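Local atomic coordinates of putative flagellar protein FliS (Parabacteroides merdae ATCC 43184, PDB entry 4YOK), a protein that is of unknown function but has a prealbumin-like N-terminal domain joined to an E-set-like C-terminal beta domain. Residues A[135-140]-A[195-200]; A[21-26]-A[101-106]; A[107-112]-A[116-121]. One frame throughout, in Å; residues are numbered along the deposited sequence. Where two conformers were deposited one is given.

Three contacts illustrate how a two-domain, all-beta protein combines different kinds of beta contact. Contact 3 is a regular hairpin, tied by four backbone hydrogen bonds, with one face apolar and turned inward and the other polar and hydrated. Contacts 1 and 2 have no hydrogen bond between their segments and work through side-chain ends: contact 1 is wholly buried within the C-terminal domain, whereas contact 2 joins the two domains and is only partly buried. Contacts 2 and 3 share strand 102-111, which turns a corner between them. Contacts 1 and 2 meet where Tyr197 N probably hydrogen-bonds Asn24 O (3.0 Å), and contact 3 packs on strand 131-139 of contact 1.

Contact 1. Residues A[135-140]-A[195-200]; sequences MLLLSK and AIYSPV
Within the four-stranded antiparallel sheet of the E-set-like C-terminal domain, Met135 and Leu137 reach Ala195 and Tyr197 over the strand that lies between them, 182-189. Met135 and Leu137 hydrogen-bond through their backbones to Gly186 and Arg184 of that strand, which keeps the two segments apart: their closest CA atoms, of Met135 and Tyr197, are 9.0 Å from each other. No hydrogen bond joins the segments directly, and the contact is made by the ends of buried side chains. Met135, a selenomethionine here, runs out nearly straight as far as SE and then bends (chi3 -81°), which carries its methyl CE to Ala195 CB at 3.6 Å. The same methyl passes the phenol oxygen Tyr197 OH more loosely, at 4.4 Å. Tyr197 has CG beside its own backbone N (chi1 -63°), and its ring leans over toward strand 131-139 although the CB does not point that way. Tyr197 OH accepts a hydrogen bond from the backbone N of Asp146, which anchors the far end of the ring in the loop following strand 131-139. Leu137 crosses the tyrosine side chain at about a right angle. One branch does the touching: methyl CD1 lies at the ring edge, near the ring plane, 3.7 Å from Tyr197 CE2 and 4.2 Å from Tyr197 CD2.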
# COMPACT_ATOMS: atom_id res chain seq x y z
N MSE A 135 6.36 2.06 11.53
CA MSE A 135 5.35 1.37 12.35
C MSE A 135 5.52 -0.14 12.29
O MSE A 135 5.70 -0.72 11.21
CB MSE A 135 3.92 1.73 11.87
CG MSE A 135 3.63 3.23 11.94
SE MSE A 135 1.96 3.63 11.04
CE MSE A 135 2.74 3.63 9.17
N LEU A 136 5.48 -0.77 13.47
CA LEU A 136 5.51 -2.22 13.66
C LEU A 136 4.09 -2.61 13.97
O LEU A 136 3.50 -2.04 14.89
CB LEU A 136 6.50 -2.61 14.77
CG LEU A 136 7.90 -3.03 14.29
CD1 LEU A 136 8.58 -1.96 13.46
CD2 LEU A 136 8.76 -3.52 15.44
N LEU A 137 3.50 -3.50 13.16
CA LEU A 137 2.09 -3.87 13.28
C LEU A 137 1.85 -5.35 13.37
O LEU A 137 2.55 -6.15 12.72
CB LEU A 137 1.32 -3.35 12.03
CG LEU A 137 1.49 -1.88 11.66
CD1 LEU A 137 1.09 -1.61 10.20
CD2 LEU A 137 0.72 -0.98 12.63
N LEU A 138 0.83 -5.73 14.15
CA LEU A 138 0.34 -7.10 14.24
C LEU A 138 -1.17 -7.08 14.05
O LEU A 138 -1.83 -6.13 14.48
CB LEU A 138 0.69 -7.82 15.55
CG LEU A 138 2.19 -8.08 15.82
CD1 LEU A 138 2.42 -8.44 17.29
CD2 LEU A 138 2.73 -9.21 14.92
N SER A 139 -1.71 -8.11 13.40
CA SER A 139 -3.15 -8.23 13.20
C SER A 139 -3.58 -9.68 13.41
O SER A 139 -2.78 -10.59 13.16
CB SER A 139 -3.51 -7.78 11.78
OG SER A 139 -4.90 -7.97 11.54
N LYS A 140 -4.84 -9.91 13.84
CA LYS A 140 -5.47 -11.24 13.93
C LYS A 140 -5.92 -11.74 12.55
O LYS A 140 -6.37 -12.89 12.44
CB LYS A 140 -6.75 -11.17 14.80
CG LYS A 140 -6.55 -11.06 16.29
CD LYS A 140 -7.86 -11.31 17.03
CE LYS A 140 -8.86 -10.17 16.96
NZ LYS A 140 -9.85 -10.23 18.07
N ALA A 195 1.24 5.66 4.15
CA ALA A 195 2.53 4.96 4.25
C ALA A 195 2.69 3.91 3.14
O ALA A 195 1.70 3.49 2.50
CB ALA A 195 2.63 4.27 5.61
N ILE A 196 3.94 3.45 2.96
CA ILE A 196 4.28 2.27 2.15
C ILE A 196 4.54 1.17 3.17
O ILE A 196 4.96 1.47 4.29
CB ILE A 196 5.47 2.49 1.16
CG1 ILE A 196 5.53 1.33 0.10
CG2 ILE A 196 6.80 2.67 1.90
CD1 ILE A 196 5.57 1.78 -1.29
N TYR A 197 4.23 -0.06 2.82
CA TYR A 197 4.37 -1.17 3.75
C TYR A 197 5.20 -2.31 3.16
O TYR A 197 5.49 -2.35 1.97
CB TYR A 197 2.97 -1.70 4.10
CG TYR A 197 2.04 -0.74 4.83
CD1 TYR A 197 1.27 0.18 4.12
CD2 TYR A 197 1.91 -0.78 6.21
CE1 TYR A 197 0.41 1.06 4.78
CE2 TYR A 197 1.06 0.10 6.88
CZ TYR A 197 0.32 1.02 6.16
OH TYR A 197 -0.53 1.86 6.81
N SER A 198 5.55 -3.25 4.02
CA SER A 198 6.10 -4.53 3.62
C SER A 198 4.92 -5.42 3.20
O SER A 198 3.78 -5.08 3.54
CB SER A 198 6.82 -5.16 4.81
OG SER A 198 5.91 -5.53 5.84
N PRO A 199 5.12 -6.59 2.57
CA PRO A 199 3.99 -7.55 2.45
C PRO A 199 3.55 -7.98 3.86
O PRO A 199 4.33 -7.86 4.82
CB PRO A 199 4.61 -8.76 1.73
CG PRO A 199 5.87 -8.25 1.12
CD PRO A 199 6.37 -7.19 2.04
N VAL A 200 2.32 -8.48 3.99
CA VAL A 200 1.85 -9.02 5.26
C VAL A 200 2.46 -10.41 5.38
O VAL A 200 2.45 -11.15 4.39
CB VAL A 200 0.30 -9.06 5.29
CG1 VAL A 200 -0.24 -9.80 6.52
CG2 VAL A 200 -0.28 -7.66 5.20

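Contact 2. Residues A[21-26]-A[101-106]; sequences QALNLR and YFMISN
This is an interdomain contact, in which Met103 on the first strand of the C-terminal E-set-like domain meets Leu23 and Gln21 of the N-terminal prealbumin-like domain. The first of these segments leaves the short strand 21-22, which pairs with strand 9-18, and the second opens strand 102-111. The strands do not pair; the nearest CA atoms, of Leu23 and Met103, are 8.7 Å apart, and the gap is bridged by side chains alone. Met103, deposited as selenomethionine, is the one residue of its segment that takes part, and it meets both partners. Its chain bends at both chi2 (-69°) and chi3 (-70°), which turns SE and CE alike toward the other domain. Leu23 answers with a single branch, its CD2 methyl, and the two side chains cross at about a right angle. The same leucine also packs on Val98 and on Ile196 of strand 196-202. Because Met103 touches Ile196 as well, the apolar patch at the domain boundary extends onto that strand. Gln21 lies at the solvent-exposed margin, extended beyond CG. It was modelled in two conformers, so the approach of its OE1 to Met103 CE, 3.7 Å in one of them, is doubtful as a fixed feature. On the more buried side, Leu23 CD2 lies 3.7 Å from Met103 SE and 4.1 Å from Met103 CE.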
# COMPACT_ATOMS: atom_id res chain seq x y z
N GLN A 21 7.44 -3.85 -9.89
CA GLN A 21 7.06 -4.58 -8.67
C GLN A 21 5.84 -3.94 -7.99
O GLN A 21 5.81 -2.73 -7.82
CB GLN A 21 8.25 -4.64 -7.69
CG GLN A 21 8.11 -5.74 -6.63
CD GLN A 21 9.21 -5.71 -5.59
OE1 GLN A 21 9.44 -4.70 -4.91
NE2 GLN A 21 9.89 -6.84 -5.42
N ALA A 22 4.82 -4.76 -7.61
CA ALA A 22 3.61 -4.24 -6.97
C ALA A 22 3.94 -3.66 -5.59
O ALA A 22 4.84 -4.12 -4.91
CB ALA A 22 2.54 -5.33 -6.85
N LEU A 23 3.31 -2.56 -5.27
CA LEU A 23 3.53 -1.89 -4.00
C LEU A 23 2.60 -2.45 -2.97
O LEU A 23 1.47 -2.83 -3.30
CB LEU A 23 3.27 -0.37 -4.15
CG LEU A 23 4.15 0.39 -5.14
CD1 LEU A 23 3.90 1.87 -5.01
CD2 LEU A 23 5.63 0.04 -4.97
N ASN A 24 3.07 -2.48 -1.71
CA ASN A 24 2.31 -2.94 -0.54
C ASN A 24 1.72 -1.70 0.15
O ASN A 24 2.47 -0.81 0.56
CB ASN A 24 3.26 -3.72 0.36
CG ASN A 24 3.92 -4.88 -0.35
OD1 ASN A 24 5.08 -4.83 -0.80
ND2 ASN A 24 3.17 -5.90 -0.58
N LEU A 25 0.40 -1.59 0.17
CA LEU A 25 -0.30 -0.40 0.65
C LEU A 25 -1.39 -0.69 1.68
O LEU A 25 -1.72 -1.84 1.93
CB LEU A 25 -0.97 0.26 -0.58
CG LEU A 25 -0.02 0.64 -1.76
CD1 LEU A 25 -0.80 0.96 -3.01
CD2 LEU A 25 0.88 1.81 -1.40
N ARG A 26 -2.01 0.37 2.19
CA ARG A 26 -3.18 0.21 3.05
C ARG A 26 -4.34 -0.05 2.10
O ARG A 26 -4.66 0.81 1.26
CB ARG A 26 -3.43 1.44 3.92
CG ARG A 26 -4.78 1.31 4.65
CD ARG A 26 -5.00 2.34 5.76
NE ARG A 26 -6.37 2.16 6.28
CZ ARG A 26 -7.20 3.14 6.61
NH1 ARG A 26 -6.81 4.41 6.55
NH2 ARG A 26 -8.43 2.85 7.02
N TYR A 101 8.30 7.44 -2.22
CA TYR A 101 9.32 8.20 -1.47
C TYR A 101 10.38 7.23 -0.95
O TYR A 101 11.57 7.49 -1.04
CB TYR A 101 8.65 8.93 -0.29
CG TYR A 101 7.72 10.02 -0.73
CD1 TYR A 101 8.20 11.15 -1.40
CD2 TYR A 101 6.34 9.90 -0.54
CE1 TYR A 101 7.33 12.13 -1.87
CE2 TYR A 101 5.47 10.92 -0.95
CZ TYR A 101 5.97 12.03 -1.61
OH TYR A 101 5.14 13.03 -2.05
N PHE A 102 9.91 6.08 -0.43
CA PHE A 102 10.72 5.02 0.16
C PHE A 102 10.24 3.63 -0.27
O PHE A 102 9.08 3.44 -0.60
CB PHE A 102 10.65 5.07 1.71
CG PHE A 102 11.19 6.37 2.28
CD1 PHE A 102 12.56 6.58 2.39
CD2 PHE A 102 10.32 7.40 2.64
CE1 PHE A 102 13.06 7.81 2.86
CE2 PHE A 102 10.82 8.62 3.13
CZ PHE A 102 12.18 8.82 3.21
N MSE A 103 11.16 2.68 -0.24
CA MSE A 103 10.88 1.27 -0.47
C MSE A 103 11.43 0.50 0.73
O MSE A 103 12.50 0.83 1.24
CB MSE A 103 11.47 0.74 -1.80
CG MSE A 103 10.78 1.30 -3.05
SE MSE A 103 8.91 0.65 -3.31
CE MSE A 103 9.34 -1.19 -3.74
N ILE A 104 10.69 -0.52 1.17
CA ILE A 104 11.07 -1.42 2.25
C ILE A 104 11.52 -2.72 1.59
O ILE A 104 10.84 -3.19 0.68
CB ILE A 104 9.89 -1.66 3.24
CG1 ILE A 104 9.39 -0.35 3.87
CG2 ILE A 104 10.25 -2.70 4.31
CD1 ILE A 104 7.98 -0.46 4.51
N SER A 105 12.64 -3.29 2.03
CA SER A 105 13.12 -4.56 1.48
C SER A 105 13.81 -5.39 2.57
O SER A 105 14.03 -4.88 3.67
CB SER A 105 14.08 -4.32 0.33
OG SER A 105 15.27 -3.70 0.79
N ASN A 106 14.13 -6.66 2.25
CA ASN A 106 14.86 -7.60 3.13
C ASN A 106 14.20 -7.74 4.52
O ASN A 106 14.90 -7.83 5.52
CB ASN A 106 16.33 -7.14 3.27
CG ASN A 106 17.29 -8.23 3.67
OD1 ASN A 106 17.09 -9.43 3.39
ND2 ASN A 106 18.36 -7.83 4.35

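Contact 3. Residues A[107-112]-A[116-121]; sequences EQLSVT and MNASFM
Leu109 has its CG beside the backbone N (chi1 -44°); CD1 continues the chain outward, and the other methyl, CD2, turns to Ala118 CB at 3.6 Å. Met116 takes the other course, CG opposite the backbone N (chi1 170°), and its extended chain carries SE and CE away from the hairpin, SE to Leu138 and CE to the carbonyl oxygen of Leu137. Both residues belong to an inward, apolar face of this beta hairpin, where Val111 CG1 also lies 4.0 Å from Met116 CB. The strands run antiparallel at 172°. Gln108 and Ser119 form one hydrogen-bonded pair, with Gln108 N to Ser119 O at 2.8 Å and a return bond from Ser119 N to Gln108 O. Ser110 and Asn117 repeat the pattern, Asn117 N meeting Ser110 O at 2.9 Å. The non-hydrogen-bonded pairs, Leu109 with Ala118 and Val111 with Met116, alternate with them. The opposite face is polar and hydrated: Ser110 OG hydrogen-bonds two waters, each at 2.7 Å. One donates to Asn117 O and, weakly, to Gln108 O; the other accepts from Asn117 ND2. The amide of Asn117 is thereby held at both ends, since its OD1 bonds Ser166 OG. That serine belongs to strand 161-168, which flanks strand 115-124 on the side away from 102-111, while the apolar face packs on Leu136 of strand 131-139 and on Ala183 and Val185 of strand 182-189.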
# COMPACT_ATOMS: atom_id res chain seq x y z
N GLU A 107 12.87 -7.77 4.57
CA GLU A 107 12.15 -7.83 5.86
C GLU A 107 12.24 -9.16 6.55
O GLU A 107 12.05 -10.22 5.93
CB GLU A 107 10.65 -7.50 5.70
CG GLU A 107 10.40 -6.20 4.97
CD GLU A 107 10.09 -6.39 3.50
OE1 GLU A 107 10.58 -7.37 2.91
OE2 GLU A 107 9.38 -5.53 2.93
N GLN A 108 12.52 -9.11 7.84
CA GLN A 108 12.54 -10.29 8.71
C GLN A 108 11.72 -9.93 9.94
O GLN A 108 12.15 -9.10 10.76
CB GLN A 108 13.96 -10.74 9.06
CG GLN A 108 14.56 -11.66 7.98
CD GLN A 108 13.82 -12.99 7.84
OE1 GLN A 108 13.52 -13.44 6.73
NE2 GLN A 108 13.49 -13.63 8.97
N LEU A 109 10.48 -10.44 10.00
CA LEU A 109 9.52 -10.13 11.07
C LEU A 109 9.24 -11.37 11.90
O LEU A 109 8.98 -12.44 11.35
CB LEU A 109 8.20 -9.57 10.51
CG LEU A 109 8.32 -8.50 9.39
CD1 LEU A 109 6.94 -8.04 8.94
CD2 LEU A 109 9.16 -7.26 9.86
N SER A 110 9.28 -11.23 13.22
CA SER A 110 9.04 -12.37 14.11
C SER A 110 8.51 -11.89 15.45
O SER A 110 8.61 -10.69 15.77
CB SER A 110 10.32 -13.18 14.29
OG SER A 110 11.34 -12.36 14.82
N VAL A 111 7.97 -12.83 16.24
CA VAL A 111 7.46 -12.52 17.57
C VAL A 111 7.94 -13.57 18.55
O VAL A 111 7.96 -14.76 18.23
CB VAL A 111 5.92 -12.30 17.71
CG1 VAL A 111 5.43 -11.10 16.90
CG2 VAL A 111 5.11 -13.56 17.39
N THR A 112 8.30 -13.12 19.74
CA THR A 112 8.61 -13.98 20.88
C THR A 112 7.44 -13.78 21.86
O THR A 112 6.42 -13.19 21.49
CB THR A 112 9.99 -13.65 21.48
OG1 THR A 112 9.91 -12.38 22.15
CG2 THR A 112 11.11 -13.67 20.45
N MSE A 116 8.08 -8.06 19.44
CA MSE A 116 8.02 -8.15 18.00
C MSE A 116 9.35 -7.61 17.52
O MSE A 116 9.70 -6.47 17.84
CB MSE A 116 6.85 -7.38 17.41
CG MSE A 116 6.97 -7.31 15.90
SE MSE A 116 5.45 -6.41 15.11
CE MSE A 116 6.00 -6.61 13.30
N ASN A 117 10.11 -8.46 16.82
CA ASN A 117 11.42 -8.13 16.25
C ASN A 117 11.26 -7.91 14.75
O ASN A 117 10.61 -8.71 14.07
CB ASN A 117 12.42 -9.25 16.56
CG ASN A 117 12.59 -9.45 18.05
OD1 ASN A 117 12.86 -8.51 18.79
ND2 ASN A 117 12.42 -10.67 18.54
N ALA A 118 11.81 -6.80 14.25
CA ALA A 118 11.72 -6.44 12.84
C ALA A 118 13.06 -5.89 12.36
O ALA A 118 13.57 -4.90 12.91
CB ALA A 118 10.60 -5.42 12.61
N SER A 119 13.67 -6.59 11.40
CA SER A 119 14.90 -6.14 10.76
C SER A 119 14.57 -5.96 9.29
O SER A 119 13.92 -6.84 8.72
CB SER A 119 16.02 -7.16 10.95
OG SER A 119 16.45 -7.09 12.30
N PHE A 120 14.94 -4.82 8.70
CA PHE A 120 14.64 -4.54 7.29
C PHE A 120 15.45 -3.36 6.81
O PHE A 120 16.15 -2.73 7.60
CB PHE A 120 13.12 -4.30 7.04
CG PHE A 120 12.49 -3.24 7.93
CD1 PHE A 120 12.05 -3.55 9.21
CD2 PHE A 120 12.25 -1.97 7.44
CE1 PHE A 120 11.47 -2.58 10.02
CE2 PHE A 120 11.63 -1.00 8.24
CZ PHE A 120 11.29 -1.30 9.54
N MSE A 121 15.40 -3.12 5.51
CA MSE A 121 16.08 -2.00 4.87
C MSE A 121 15.07 -0.98 4.37
O MSE A 121 14.06 -1.34 3.78
CB MSE A 121 16.92 -2.51 3.69
CG MSE A 121 18.14 -3.27 4.13
SE MSE A 121 19.67 -2.07 3.99
CE MSE A 121 19.64 -1.83 2.00
O HOH W 1 12.62 -10.79 13.03
O HOH W 2 12.55 -13.17 17.10